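Local coordinates for nonsense-mediated mRNA decay protein 2 (Saccharomyces cerevisiae, PDB 4LUN), which takes part in the nonsense-mediated decay of mRNAs with premature stop codons and, through its C-terminus, interacts with the NMD factor Upf1, at residues K7-L12 against A92-I97; K42-G47 against S70-T75; N170-K175 against D180-S185; F207-A212 against A296-E301. All coordinates share one frame; numbering follows the deposited sequence.

Interaction 1: K7-L12 against A92-I97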
loop_
_atom_site.group_PDB
_atom_site.type_symbol
_atom_site.label_atom_id
_atom_site.label_comp_id
_atom_site.label_asym_id
_atom_site.label_seq_id
_atom_site.Cartn_x
_atom_site.Cartn_y
_atom_site.Cartn_z
ATOM N N LYS A 7 -9.535 1.924 17.514
ATOM C CA LYS A 7 -8.875 2.145 18.799
ATOM C C LYS A 7 -9.066 0.965 19.758
ATOM O O LYS A 7 -8.140 0.593 20.490
ATOM C CB LYS A 7 -9.319 3.478 19.415
ATOM C CG LYS A 7 -8.835 4.691 18.622
ATOM C CD LYS A 7 -9.336 6.007 19.207
ATOM C CE LYS A 7 -10.311 6.690 18.262
ATOM N NZ LYS A 7 -9.808 8.020 17.813
ATOM N N GLU A 8 -10.255 0.365 19.746
ATOM C CA GLU A 8 -10.506 -0.840 20.531
ATOM C C GLU A 8 -9.525 -1.951 20.166
ATOM O O GLU A 8 -8.915 -2.567 21.040
ATOM C CB GLU A 8 -11.928 -1.360 20.291
ATOM C CG GLU A 8 -13.039 -0.561 20.949
ATOM C CD GLU A 8 -14.406 -1.196 20.724
ATOM O OE1 GLU A 8 -14.461 -2.421 20.474
ATOM O OE2 GLU A 8 -15.421 -0.469 20.792
ATOM N N LEU A 9 -9.392 -2.210 18.867
ATOM C CA LEU A 9 -8.480 -3.237 18.373
ATOM C C LEU A 9 -7.033 -2.867 18.654
ATOM O O LEU A 9 -6.227 -3.731 19.008
ATOM C CB LEU A 9 -8.655 -3.429 16.867
ATOM C CG LEU A 9 -9.907 -4.183 16.413
ATOM C CD1 LEU A 9 -10.024 -4.142 14.899
ATOM C CD2 LEU A 9 -9.867 -5.623 16.903
ATOM N N HIS A 10 -6.703 -1.593 18.463
ATOM C CA HIS A 10 -5.349 -1.110 18.736
ATOM C C HIS A 10 -4.949 -1.411 20.179
ATOM O O HIS A 10 -3.842 -1.888 20.439
ATOM C CB HIS A 10 -5.207 0.382 18.419
ATOM C CG HIS A 10 -3.785 0.845 18.375
ATOM N ND1 HIS A 10 -3.067 1.158 19.509
ATOM C CD2 HIS A 10 -2.939 1.026 17.333
ATOM C CE1 HIS A 10 -1.840 1.513 19.168
ATOM N NE2 HIS A 10 -1.738 1.433 17.853
ATOM N N ASP A 11 -5.859 -1.159 21.114
ATOM C CA ASP A 11 -5.579 -1.438 22.525
ATOM C C ASP A 11 -5.341 -2.928 22.771
ATOM O O ASP A 11 -4.370 -3.309 23.428
ATOM C CB ASP A 11 -6.710 -0.916 23.421
ATOM C CG ASP A 11 -6.405 -1.077 24.905
ATOM O OD1 ASP A 11 -5.210 -1.113 25.276
ATOM O OD2 ASP A 11 -7.362 -1.160 25.703
ATOM N N LEU A 12 -6.220 -3.769 22.228
ATOM C CA LEU A 12 -6.069 -5.211 22.331
ATOM C C LEU A 12 -4.804 -5.707 21.636
ATOM O O LEU A 12 -4.088 -6.543 22.168
ATOM C CB LEU A 12 -7.285 -5.924 21.736
ATOM C CG LEU A 12 -8.603 -5.790 22.498
ATOM C CD1 LEU A 12 -9.746 -6.349 21.669
ATOM C CD2 LEU A 12 -8.525 -6.508 23.836
ATOM N N ALA A 92 -12.925 -7.267 7.076
ATOM C CA ALA A 92 -12.939 -8.662 7.489
ATOM C C ALA A 92 -11.519 -9.163 7.728
ATOM O O ALA A 92 -11.249 -9.817 8.733
ATOM C CB ALA A 92 -13.638 -9.516 6.447
ATOM N N ALA A 93 -10.612 -8.838 6.812
ATOM C CA ALA A 93 -9.218 -9.252 6.952
ATOM C C ALA A 93 -8.606 -8.663 8.223
ATOM O O ALA A 93 -7.857 -9.337 8.931
ATOM C CB ALA A 93 -8.412 -8.838 5.734
ATOM N N VAL A 94 -8.926 -7.405 8.509
ATOM C CA VAL A 94 -8.406 -6.751 9.707
ATOM C C VAL A 94 -8.876 -7.448 10.992
ATOM O O VAL A 94 -8.087 -7.672 11.905
ATOM C CB VAL A 94 -8.785 -5.254 9.757
ATOM C CG1 VAL A 94 -8.450 -4.663 11.122
ATOM C CG2 VAL A 94 -8.083 -4.486 8.639
ATOM N N GLU A 95 -10.159 -7.792 11.057
ATOM C CA GLU A 95 -10.700 -8.461 12.240
ATOM C C GLU A 95 -10.105 -9.853 12.432
ATOM O O GLU A 95 -9.788 -10.254 13.549
ATOM C CB GLU A 95 -12.223 -8.559 12.157
ATOM C CG GLU A 95 -12.943 -7.225 12.255
ATOM C CD GLU A 95 -13.116 -6.742 13.685
ATOM O OE1 GLU A 95 -12.740 -7.474 14.631
ATOM O OE2 GLU A 95 -13.646 -5.626 13.861
ATOM N N ILE A 96 -9.966 -10.586 11.333
ATOM C CA ILE A 96 -9.382 -11.922 11.351
ATOM C C ILE A 96 -7.908 -11.909 11.756
ATOM O O ILE A 96 -7.482 -12.697 12.598
ATOM C CB ILE A 96 -9.539 -12.594 9.978
ATOM C CG1 ILE A 96 -11.023 -12.803 9.669
ATOM C CG2 ILE A 96 -8.778 -13.909 9.924
ATOM C CD1 ILE A 96 -11.313 -13.051 8.199
ATOM N N ILE A 97 -7.126 -11.016 11.167
ATOM C CA ILE A 97 -5.714 -10.921 11.525
ATOM C C ILE A 97 -5.554 -10.470 12.974
ATOM O O ILE A 97 -4.675 -10.955 13.670
ATOM C CB ILE A 97 -4.927 -9.982 10.584
ATOM C CG1 ILE A 97 -4.968 -10.513 9.148
ATOM C CG2 ILE A 97 -3.474 -9.842 11.037
ATOM C CD1 ILE A 97 -4.425 -11.913 9.009
#
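Leu-9 sets its CG beside the backbone N and anti to the carbonyl carbon (chi1 -75°), which carries the isobutyl group off helix 3-17 toward helix 87-104. There Val-94 holds CG1 anti to its backbone N (chi1 170°), and this branch alone of its two methyls comes up to the leucine. The tip-to-tip meeting of Leu-9 CD1 with Val-94 CG1, at 4.1 Å, is the purely apolar part of the contact. Glu-95 completes it differently. Its chain bends sharply at chi2 (-82°), and the bend brings the carboxylate alongside the two leucine methyls, the side chains running at about a right angle. Each oxygen faces one methyl: Leu-9 CD1 is 4.0 Å from Glu-95 OE2 and Leu-9 CD2 is 4.1 Å from Glu-95 OE1, van der Waals neighbours rather than bonding partners. This is helix-on-helix packing in the N-terminal MIF4G domain of Upf2, an all-helical, HEAT-like fold, and it lays the N-terminal helix over helix 87-104; the closest pair of CA atoms, Leu-9 CA and Glu-95 CA, is 8.4 Å apart. The polar end of Glu-95 is taken up by Arg-5, one turn before Leu-9, which forms salt bridges with both Glu-95 and Glu-8. Its single positive charge would probably offset part of the negative charge of the two carboxylates beside the leucine, while Ser-98 and Gln-102, further along helix 87-104, also touch that leucine. Other sides of helix 87-104 turn elsewhere, Ile-96 onto Leu-56 of helix 52-60 and Ile-97 onto Val-76 and Leu-80 of helix 69-81.

Interaction 2: K42-G47 against S70-T75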
loop_
_atom_site.group_PDB
_atom_site.type_symbol
_atom_site.label_atom_id
_atom_site.label_comp_id
_atom_site.label_asym_id
_atom_site.label_seq_id
_atom_site.Cartn_x
_atom_site.Cartn_y
_atom_site.Cartn_z
ATOM N N LYS A 42 -9.108 -24.665 5.862
ATOM C CA LYS A 42 -10.030 -24.624 4.732
ATOM C C LYS A 42 -10.881 -23.364 4.745
ATOM O O LYS A 42 -11.173 -22.791 3.697
ATOM C CB LYS A 42 -10.937 -25.858 4.719
ATOM C CG LYS A 42 -10.339 -27.046 3.999
ATOM C CD LYS A 42 -11.360 -28.163 3.849
ATOM C CE LYS A 42 -11.215 -29.198 4.948
ATOM N NZ LYS A 42 -12.335 -30.187 4.926
ATOM N N LYS A 43 -11.286 -22.938 5.934
ATOM C CA LYS A 43 -12.063 -21.714 6.065
ATOM C C LYS A 43 -11.219 -20.485 5.688
ATOM O O LYS A 43 -11.699 -19.581 4.995
ATOM C CB LYS A 43 -12.632 -21.587 7.480
ATOM C CG LYS A 43 -14.007 -20.936 7.529
ATOM C CD LYS A 43 -14.569 -20.937 8.939
ATOM C CE LYS A 43 -15.089 -22.310 9.332
ATOM N NZ LYS A 43 -15.022 -22.513 10.808
ATOM N N LEU A 44 -9.961 -20.469 6.125
ATOM C CA LEU A 44 -9.035 -19.383 5.779
ATOM C C LEU A 44 -8.857 -19.282 4.267
ATOM O O LEU A 44 -8.867 -18.185 3.697
ATOM C CB LEU A 44 -7.662 -19.609 6.426
ATOM C CG LEU A 44 -7.464 -19.329 7.915
ATOM C CD1 LEU A 44 -6.024 -19.642 8.317
ATOM C CD2 LEU A 44 -7.816 -17.888 8.256
ATOM N N LYS A 45 -8.700 -20.442 3.634
ATOM C CA LYS A 45 -8.408 -20.554 2.212
ATOM C C LYS A 45 -9.540 -20.096 1.309
ATOM O O LYS A 45 -9.338 -19.916 0.108
ATOM C CB LYS A 45 -8.033 -21.993 1.856
ATOM C CG LYS A 45 -6.545 -22.245 1.814
ATOM C CD LYS A 45 -6.248 -23.707 1.548
ATOM C CE LYS A 45 -4.757 -23.930 1.389
ATOM N NZ LYS A 45 -4.347 -25.298 1.806
ATOM N N LYS A 46 -10.733 -19.914 1.862
ATOM C CA LYS A 46 -11.816 -19.406 1.037
ATOM C C LYS A 46 -11.647 -17.898 0.842
ATOM O O LYS A 46 -12.309 -17.290 -0.001
ATOM C CB LYS A 46 -13.185 -19.748 1.626
ATOM C CG LYS A 46 -13.799 -18.661 2.478
ATOM C CD LYS A 46 -15.307 -18.637 2.279
ATOM C CE LYS A 46 -15.935 -17.429 2.952
ATOM N NZ LYS A 46 -17.177 -17.007 2.242
ATOM N N GLY A 47 -10.744 -17.303 1.621
ATOM C CA GLY A 47 -10.387 -15.904 1.444
ATOM C C GLY A 47 -10.999 -14.981 2.477
ATOM O O GLY A 47 -11.984 -15.323 3.137
ATOM N N SER A 70 2.420 -22.803 11.705
ATOM C CA SER A 70 3.247 -22.547 10.520
ATOM C C SER A 70 2.402 -22.542 9.256
ATOM O O SER A 70 2.519 -21.646 8.417
ATOM C CB SER A 70 4.348 -23.597 10.384
ATOM O OG SER A 70 5.035 -23.787 11.604
ATOM N N GLU A 71 1.550 -23.552 9.125
ATOM C CA GLU A 71 0.634 -23.639 7.998
ATOM C C GLU A 71 -0.355 -22.475 7.961
ATOM O O GLU A 71 -0.714 -21.991 6.884
ATOM C CB GLU A 71 -0.119 -24.974 8.019
ATOM C CG GLU A 71 -1.230 -25.059 7.002
ATOM C CD GLU A 71 -1.671 -26.478 6.750
ATOM O OE1 GLU A 71 -1.261 -27.372 7.523
ATOM O OE2 GLU A 71 -2.420 -26.699 5.774
ATOM N N ILE A 72 -0.786 -22.019 9.135
ATOM C CA ILE A 72 -1.708 -20.888 9.216
ATOM C C ILE A 72 -1.018 -19.619 8.715
ATOM O O ILE A 72 -1.609 -18.830 7.974
ATOM C CB ILE A 72 -2.193 -20.654 10.661
ATOM C CG1 ILE A 72 -3.161 -21.757 11.089
ATOM C CG2 ILE A 72 -2.889 -19.306 10.784
ATOM C CD1 ILE A 72 -3.580 -21.664 12.545
ATOM N N ILE A 73 0.238 -19.443 9.112
ATOM C CA ILE A 73 1.032 -18.289 8.694
ATOM C C ILE A 73 1.177 -18.219 7.172
ATOM O O ILE A 73 0.913 -17.177 6.566
ATOM C CB ILE A 73 2.427 -18.315 9.347
ATOM C CG1 ILE A 73 2.301 -18.079 10.853
ATOM C CG2 ILE A 73 3.350 -17.278 8.707
ATOM C CD1 ILE A 73 3.523 -18.477 11.631
ATOM N N VAL A 74 1.588 -19.326 6.556
ATOM C CA VAL A 74 1.681 -19.395 5.093
ATOM C C VAL A 74 0.330 -19.171 4.416
ATOM O O VAL A 74 0.225 -18.400 3.460
ATOM C CB VAL A 74 2.260 -20.741 4.627
ATOM C CG1 VAL A 74 2.216 -20.841 3.102
ATOM C CG2 VAL A 74 3.683 -20.904 5.132
ATOM N N THR A 75 -0.702 -19.839 4.915
ATOM C CA THR A 75 -2.043 -19.701 4.357
ATOM C C THR A 75 -2.553 -18.266 4.426
ATOM O O THR A 75 -3.041 -17.722 3.431
ATOM C CB THR A 75 -3.044 -20.629 5.066
ATOM O OG1 THR A 75 -2.627 -21.989 4.900
ATOM C CG2 THR A 75 -4.442 -20.446 4.495
#
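Thr-75 meets Leu-44 and Lys-45 with a single methyl. Thr-75 CG2 lies 3.8 Å from Leu-44 CB and, on the neighbouring residue, 3.9 Å from Lys-45 CG, so it touches the roots of two successive side chains. The leucine reaches further with its tip, where Leu-44 CD1 comes to 4.0 Å from Ile-72 CG2, the leucine and isoleucine running at about a right angle. Thr-75 and Ile-72 are three residues apart on helix 69-81, and both offer the branch that stands anti to the backbone N. For Thr-75 (chi1 -60°) this leaves the hydroxyl to turn back along its own helix: Thr-75 OG1 donates to Glu-71 O at 2.8 Å, tilted 34° from the carbonyl plane. The backbone N of Thr-75 reaches the same oxygen from the other face. Glu-71 O thus accepts two bonds, and the one from OG1 would hold the Thr-75 side chain with CG2 turned to Leu-44 and Lys-45. In the all-helical MIF4G domain the contact packs the last part of helix 34-44 against helix 69-81. From Leu-44 to Gly-47 the chain makes a type I beta turn, closed by Gly-47 N to Leu-44 O at 2.9 Å, and Gly-47 leaves it with a positive phi of 104°. On the exposed side the Lys-45 chain extends toward Glu-71, yet Lys-45 NZ and Glu-71 OE2 remain 4.6 Å apart, an electrostatic neighbourhood without direct contact. Further out, Ile-41 lies against Ile-72 and Thr-75, while Leu-56 of helix 52-60 packs on Leu-44. On helix 34-44, Lys-43 forms a salt bridge to Asp-59.

Interaction 3: N170-K175 against D180-S185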
loop_
_atom_site.group_PDB
_atom_site.type_symbol
_atom_site.label_atom_id
_atom_site.label_comp_id
_atom_site.label_asym_id
_atom_site.label_seq_id
_atom_site.Cartn_x
_atom_site.Cartn_y
_atom_site.Cartn_z
ATOM N N ASN A 170 15.005 -7.475 0.998
ATOM C CA ASN A 170 16.291 -6.806 0.801
ATOM C C ASN A 170 16.249 -5.300 1.036
ATOM O O ASN A 170 17.168 -4.735 1.633
ATOM C CB ASN A 170 16.841 -7.077 -0.604
ATOM C CG ASN A 170 17.319 -8.502 -0.780
ATOM O OD1 ASN A 170 16.891 -9.409 -0.070
ATOM N ND2 ASN A 170 18.215 -8.707 -1.742
ATOM N N PHE A 171 15.187 -4.645 0.579
ATOM C CA PHE A 171 15.146 -3.184 0.628
ATOM C C PHE A 171 15.012 -2.630 2.042
ATOM O O PHE A 171 15.208 -1.446 2.263
ATOM C CB PHE A 171 14.062 -2.617 -0.305
ATOM C CG PHE A 171 12.670 -2.593 0.283
ATOM C CD1 PHE A 171 12.169 -1.431 0.853
ATOM C CD2 PHE A 171 11.838 -3.699 0.187
ATOM C CE1 PHE A 171 10.887 -1.393 1.364
ATOM C CE2 PHE A 171 10.556 -3.668 0.703
ATOM C CZ PHE A 171 10.080 -2.514 1.292
ATOM N N LEU A 172 14.687 -3.504 2.990
ATOM C CA LEU A 172 14.509 -3.079 4.378
ATOM C C LEU A 172 15.645 -3.574 5.264
ATOM O O LEU A 172 15.595 -3.404 6.479
ATOM C CB LEU A 172 13.185 -3.610 4.929
ATOM C CG LEU A 172 11.929 -3.041 4.271
ATOM C CD1 LEU A 172 10.717 -3.841 4.677
ATOM C CD2 LEU A 172 11.755 -1.584 4.681
ATOM N N GLN A 173 16.652 -4.203 4.664
ATOM C CA GLN A 173 17.724 -4.825 5.449
ATOM C C GLN A 173 18.845 -3.857 5.787
ATOM O O GLN A 173 18.976 -2.798 5.167
ATOM C CB GLN A 173 18.310 -6.028 4.706
ATOM C CG GLN A 173 17.417 -7.266 4.694
ATOM C CD GLN A 173 18.019 -8.406 3.896
ATOM O OE1 GLN A 173 19.180 -8.347 3.486
ATOM N NE2 GLN A 173 17.227 -9.450 3.663
ATOM N N LYS A 174 19.649 -4.243 6.781
ATOM C CA LYS A 174 20.882 -3.534 7.140
ATOM C C LYS A 174 20.648 -2.157 7.770
ATOM O O LYS A 174 21.558 -1.321 7.804
ATOM C CB LYS A 174 21.822 -3.416 5.931
ATOM C CG LYS A 174 22.237 -4.751 5.311
ATOM C CD LYS A 174 22.945 -5.638 6.327
ATOM C CE LYS A 174 23.670 -6.798 5.652
ATOM N NZ LYS A 174 22.747 -7.714 4.918
ATOM N N LYS A 175 19.442 -1.921 8.280
ATOM C CA LYS A 175 19.164 -0.660 8.954
ATOM C C LYS A 175 19.903 -0.584 10.288
ATOM O O LYS A 175 19.843 -1.517 11.091
ATOM C CB LYS A 175 17.661 -0.476 9.169
ATOM C CG LYS A 175 16.859 -0.439 7.874
ATOM C CD LYS A 175 15.405 -0.051 8.124
ATOM C CE LYS A 175 14.687 0.230 6.811
ATOM N NZ LYS A 175 15.343 1.346 6.066
ATOM N N ASP A 180 13.585 4.873 10.114
ATOM C CA ASP A 180 12.406 5.577 9.655
ATOM C C ASP A 180 11.145 4.794 10.040
ATOM O O ASP A 180 11.201 3.591 10.283
ATOM C CB ASP A 180 12.479 5.737 8.138
ATOM C CG ASP A 180 13.649 6.609 7.694
ATOM O OD1 ASP A 180 13.838 7.694 8.282
ATOM O OD2 ASP A 180 14.376 6.213 6.753
ATOM N N PRO A 181 9.998 5.483 10.115
ATOM C CA PRO A 181 8.733 4.757 10.281
ATOM C C PRO A 181 8.566 3.772 9.134
ATOM O O PRO A 181 9.006 4.075 8.020
ATOM C CB PRO A 181 7.680 5.870 10.155
ATOM C CG PRO A 181 8.392 7.107 10.586
ATOM C CD PRO A 181 9.802 6.940 10.048
ATOM N N LEU A 182 7.941 2.629 9.398
ATOM C CA LEU A 182 7.854 1.548 8.413
ATOM C C LEU A 182 7.100 1.954 7.152
ATOM O O LEU A 182 7.517 1.608 6.036
ATOM C CB LEU A 182 7.231 0.303 9.043
ATOM C CG LEU A 182 7.180 -0.974 8.194
ATOM C CD1 LEU A 182 8.513 -1.233 7.490
ATOM C CD2 LEU A 182 6.798 -2.180 9.061
ATOM N N LEU A 183 6.006 2.699 7.312
ATOM C CA LEU A 183 5.289 3.207 6.143
ATOM C C LEU A 183 6.153 4.105 5.277
ATOM O O LEU A 183 6.022 4.085 4.064
ATOM C CB LEU A 183 4.014 3.959 6.536
ATOM C CG LEU A 183 2.806 3.097 6.874
ATOM C CD1 LEU A 183 1.743 3.942 7.572
ATOM C CD2 LEU A 183 2.249 2.470 5.582
ATOM N N PHE A 184 7.005 4.923 5.890
ATOM C CA PHE A 184 7.909 5.781 5.140
ATOM C C PHE A 184 8.849 4.906 4.289
ATOM O O PHE A 184 9.065 5.178 3.100
ATOM C CB PHE A 184 8.702 6.695 6.109
ATOM C CG PHE A 184 9.786 7.512 5.442
ATOM C CD1 PHE A 184 9.550 8.824 5.047
ATOM C CD2 PHE A 184 11.054 6.973 5.240
ATOM C CE1 PHE A 184 10.557 9.579 4.460
ATOM C CE2 PHE A 184 12.052 7.719 4.640
ATOM C CZ PHE A 184 11.805 9.019 4.250
ATOM N N SER A 185 9.375 3.851 4.906
ATOM C CA SER A 185 10.306 2.947 4.228
ATOM C C SER A 185 9.647 2.270 3.041
ATOM O O SER A 185 10.218 2.209 1.941
ATOM C CB SER A 185 10.878 1.904 5.191
ATOM O OG SER A 185 11.678 2.530 6.184
HETATM O O HOH W 1 13.770 4.093 5.232
HETATM O O HOH W 2 15.416 3.600 8.179
#
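Leu-172 and Ser-185 form the tight half of this contact: Leu-172 CD2 presses against Ser-185 CB at 3.6 Å. Leu-172 CD2 also lies, more loosely, 4.3 Å from Leu-182 CD1 at the helix start. Alongside, the ring of Phe-171 comes edge-on to the backbone of helix 182-190, with Phe-171 CE1 3.7 Å from Ser-185 O and the oxygen near the ring plane. The ring gets there with its CG lodged between the backbone N and the carbonyl carbon (chi1 83°), a cramped setting that turns the ring back over the following residue, so that Leu-172 CG sits 3.4 Å above one face toward the rim. Glu-121 accepts a hydrogen bond from the backbone N of Phe-171. The other half is looser and runs through water. Lys-175 bends at its last torsion (chi4 -60°) and lays its tip beside the serine without a direct hydrogen bond to it, and Lys-175 NZ stays 5.0 Å from Asp-180 OD2, too far for a salt bridge. Two waters fill the link. One donates to Asp-180 OD2 at 2.7 Å, pairs with Ser-185 OG at 2.8 Å and accepts only a weak bond from the lysine; it also lies in plane at the edge of the Phe-184 ring. The second accepts from Lys-175 NZ at 3.1 Å and from the backbone N of Asp-180. Lysine and aspartate may thus feel each other's charge through solvent. The whole is a loop folded back onto the first turn of the helix it leads into, with Pro-181 at the N-cap position, inside the all-helical MIF4G domain.

Interaction 4: F207-A212 against A296-E301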
loop_
_atom_site.group_PDB
_atom_site.type_symbol
_atom_site.label_atom_id
_atom_site.label_comp_id
_atom_site.label_asym_id
_atom_site.label_seq_id
_atom_site.Cartn_x
_atom_site.Cartn_y
_atom_site.Cartn_z
ATOM N N PHE A 207 -3.057 6.754 -1.999
ATOM C CA PHE A 207 -2.736 6.657 -0.579
ATOM C C PHE A 207 -3.245 7.860 0.203
ATOM O O PHE A 207 -3.828 7.711 1.277
ATOM C CB PHE A 207 -1.227 6.473 -0.366
ATOM C CG PHE A 207 -0.855 6.118 1.053
ATOM C CD1 PHE A 207 -1.047 4.833 1.536
ATOM C CD2 PHE A 207 -0.312 7.068 1.893
ATOM C CE1 PHE A 207 -0.708 4.502 2.837
ATOM C CE2 PHE A 207 0.035 6.752 3.198
ATOM C CZ PHE A 207 -0.167 5.462 3.673
ATOM N N ILE A 208 -3.055 9.057 -0.334
ATOM C CA ILE A 208 -3.505 10.246 0.388
ATOM C C ILE A 208 -5.028 10.306 0.468
ATOM O O ILE A 208 -5.567 10.803 1.449
ATOM C CB ILE A 208 -2.965 11.566 -0.219
ATOM C CG1 ILE A 208 -3.539 11.826 -1.620
ATOM C CG2 ILE A 208 -1.436 11.573 -0.221
ATOM C CD1 ILE A 208 -2.971 13.073 -2.268
ATOM N N LYS A 209 -5.718 9.799 -0.550
ATOM C CA LYS A 209 -7.182 9.849 -0.552
ATOM C C LYS A 209 -7.766 8.955 0.528
ATOM O O LYS A 209 -8.757 9.306 1.167
ATOM C CB LYS A 209 -7.745 9.422 -1.912
ATOM C CG LYS A 209 -7.622 10.459 -3.014
ATOM C CD LYS A 209 -7.960 9.816 -4.364
ATOM C CE LYS A 209 -7.763 10.782 -5.513
ATOM N NZ LYS A 209 -7.780 10.073 -6.828
ATOM N N LYS A 210 -7.166 7.785 0.716
ATOM C CA LYS A 210 -7.677 6.809 1.663
ATOM C C LYS A 210 -7.191 7.039 3.090
ATOM O O LYS A 210 -7.868 6.651 4.045
ATOM C CB LYS A 210 -7.327 5.390 1.198
ATOM C CG LYS A 210 -8.083 4.287 1.930
ATOM C CD LYS A 210 -8.327 3.085 1.030
ATOM C CE LYS A 210 -9.395 3.369 -0.027
ATOM N NZ LYS A 210 -10.740 3.579 0.595
ATOM N N PHE A 211 -6.025 7.664 3.243
ATOM C CA PHE A 211 -5.438 7.831 4.569
ATOM C C PHE A 211 -5.104 9.281 4.889
ATOM O O PHE A 211 -4.053 9.584 5.451
ATOM C CB PHE A 211 -4.216 6.918 4.723
ATOM C CG PHE A 211 -4.538 5.462 4.525
ATOM C CD1 PHE A 211 -5.203 4.749 5.510
ATOM C CD2 PHE A 211 -4.209 4.813 3.346
ATOM C CE1 PHE A 211 -5.510 3.401 5.334
ATOM C CE2 PHE A 211 -4.511 3.480 3.155
ATOM C CZ PHE A 211 -5.168 2.764 4.145
ATOM N N ALA A 212 -6.030 10.171 4.529
ATOM C CA ALA A 212 -5.848 11.622 4.675
ATOM C C ALA A 212 -5.392 12.135 6.046
ATOM O O ALA A 212 -4.577 13.065 6.103
ATOM C CB ALA A 212 -7.108 12.367 4.222
ATOM N N ALA A 296 -0.593 15.436 -10.820
ATOM C CA ALA A 296 -0.257 16.794 -10.394
ATOM C C ALA A 296 -1.495 17.538 -9.886
ATOM O O ALA A 296 -1.451 18.198 -8.847
ATOM C CB ALA A 296 0.382 17.558 -11.536
ATOM N N ILE A 297 -2.600 17.408 -10.607
ATOM C CA ILE A 297 -3.815 18.137 -10.258
ATOM C C ILE A 297 -4.384 17.625 -8.938
ATOM O O ILE A 297 -4.746 18.407 -8.057
ATOM C CB ILE A 297 -4.855 18.061 -11.395
ATOM C CG1 ILE A 297 -4.412 18.975 -12.549
ATOM C CG2 ILE A 297 -6.242 18.449 -10.886
ATOM C CD1 ILE A 297 -5.233 18.827 -13.786
ATOM N N THR A 298 -4.419 16.308 -8.796
ATOM C CA THR A 298 -4.939 15.679 -7.588
ATOM C C THR A 298 -4.079 16.020 -6.376
ATOM O O THR A 298 -4.594 16.355 -5.295
ATOM C CB THR A 298 -5.009 14.160 -7.771
ATOM O OG1 THR A 298 -5.951 13.850 -8.812
ATOM C CG2 THR A 298 -5.441 13.471 -6.474
ATOM N N LEU A 299 -2.760 15.931 -6.544
ATOM C CA LEU A 299 -1.854 16.230 -5.430
ATOM C C LEU A 299 -1.979 17.690 -5.038
ATOM O O LEU A 299 -2.000 18.032 -3.848
ATOM C CB LEU A 299 -0.406 15.885 -5.793
ATOM C CG LEU A 299 -0.129 14.386 -5.909
ATOM C CD1 LEU A 299 1.160 14.110 -6.685
ATOM C CD2 LEU A 299 -0.076 13.745 -4.533
ATOM N N GLY A 300 -2.068 18.556 -6.044
ATOM C CA GLY A 300 -2.210 19.975 -5.793
ATOM C C GLY A 300 -3.498 20.311 -5.073
ATOM O O GLY A 300 -3.494 21.128 -4.155
ATOM N N GLU A 301 -4.596 19.693 -5.485
ATOM C CA GLU A 301 -5.879 19.920 -4.826
ATOM C C GLU A 301 -5.815 19.507 -3.360
ATOM O O GLU A 301 -6.218 20.263 -2.479
ATOM C CB GLU A 301 -6.995 19.147 -5.525
ATOM C CG GLU A 301 -7.483 19.788 -6.823
ATOM C CD GLU A 301 -8.460 18.915 -7.594
ATOM O OE1 GLU A 301 -9.039 19.409 -8.588
ATOM O OE2 GLU A 301 -8.647 17.736 -7.214
#
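Thr-298 is the first residue of segment 296-301 to meet helix 201-210, and it does so with its methyl. With CG2 anti to the backbone N (chi1 -64°), that methyl points across to the aliphatic chain of Lys-209, and Thr-298 CG2 lies 3.7 Å from Lys-209 CE. The lysine, extended beyond CG, passes the threonine at about a right angle; its ammonium nitrogen runs past the same methyl, Lys-209 NZ being 4.1 Å from Thr-298 CG2. The threonine hydroxyl is turned the other way, hydrogen-bonded to the backbone O of Thr-294 one turn earlier in its own helix, which would hold the methyl in place. One step on, Leu-299 supplies the buried part of the contact. Leu-299 CD2 meets Ile-208 CD1 end to end at 3.7 Å, again with the side chains roughly perpendicular. Ile-208 reaches out by placing CG1 between the backbone N and the carbonyl carbon (chi1 66°) and then running CG1 to CD1 straight. The aliphatic contact of Lys-209 with Thr-298, on the more exposed side, thus flanks the buried isoleucine–leucine pair. Helix 231-271 packs on this pair as well, with Ile-243 on Leu-299 and Phe-239 on Ile-208. Phe-302 and Phe-303, from the next turn of helix 277-303, also reach Ile-208, so in this strand-free fold helix 201-210 lies against both long C-terminal helices.

Overall arrangement
From the N terminus, interaction 1 closes the first long loop by bringing helix 3-17 back onto helix 87-104. Interaction 2 is nested inside that loop, joining helix 34-44 to helix 69-81; its centre is about 18 Å from that of interaction 1, and the two do not touch. Interaction 3 follows in series as a short closure, folding the loop after helix 130-152 onto helix 182-190. Interaction 4 then spans from helix 201-210 to helix 277-303 near the C-terminal end. Interactions 3 and 4 meet where Leu-183 CD2 packs at 4.3 Å from Phe-207 CZ, whereas interactions 2 and 4 lie on opposite sides of the chain's centre, about 35 Å apart between centres.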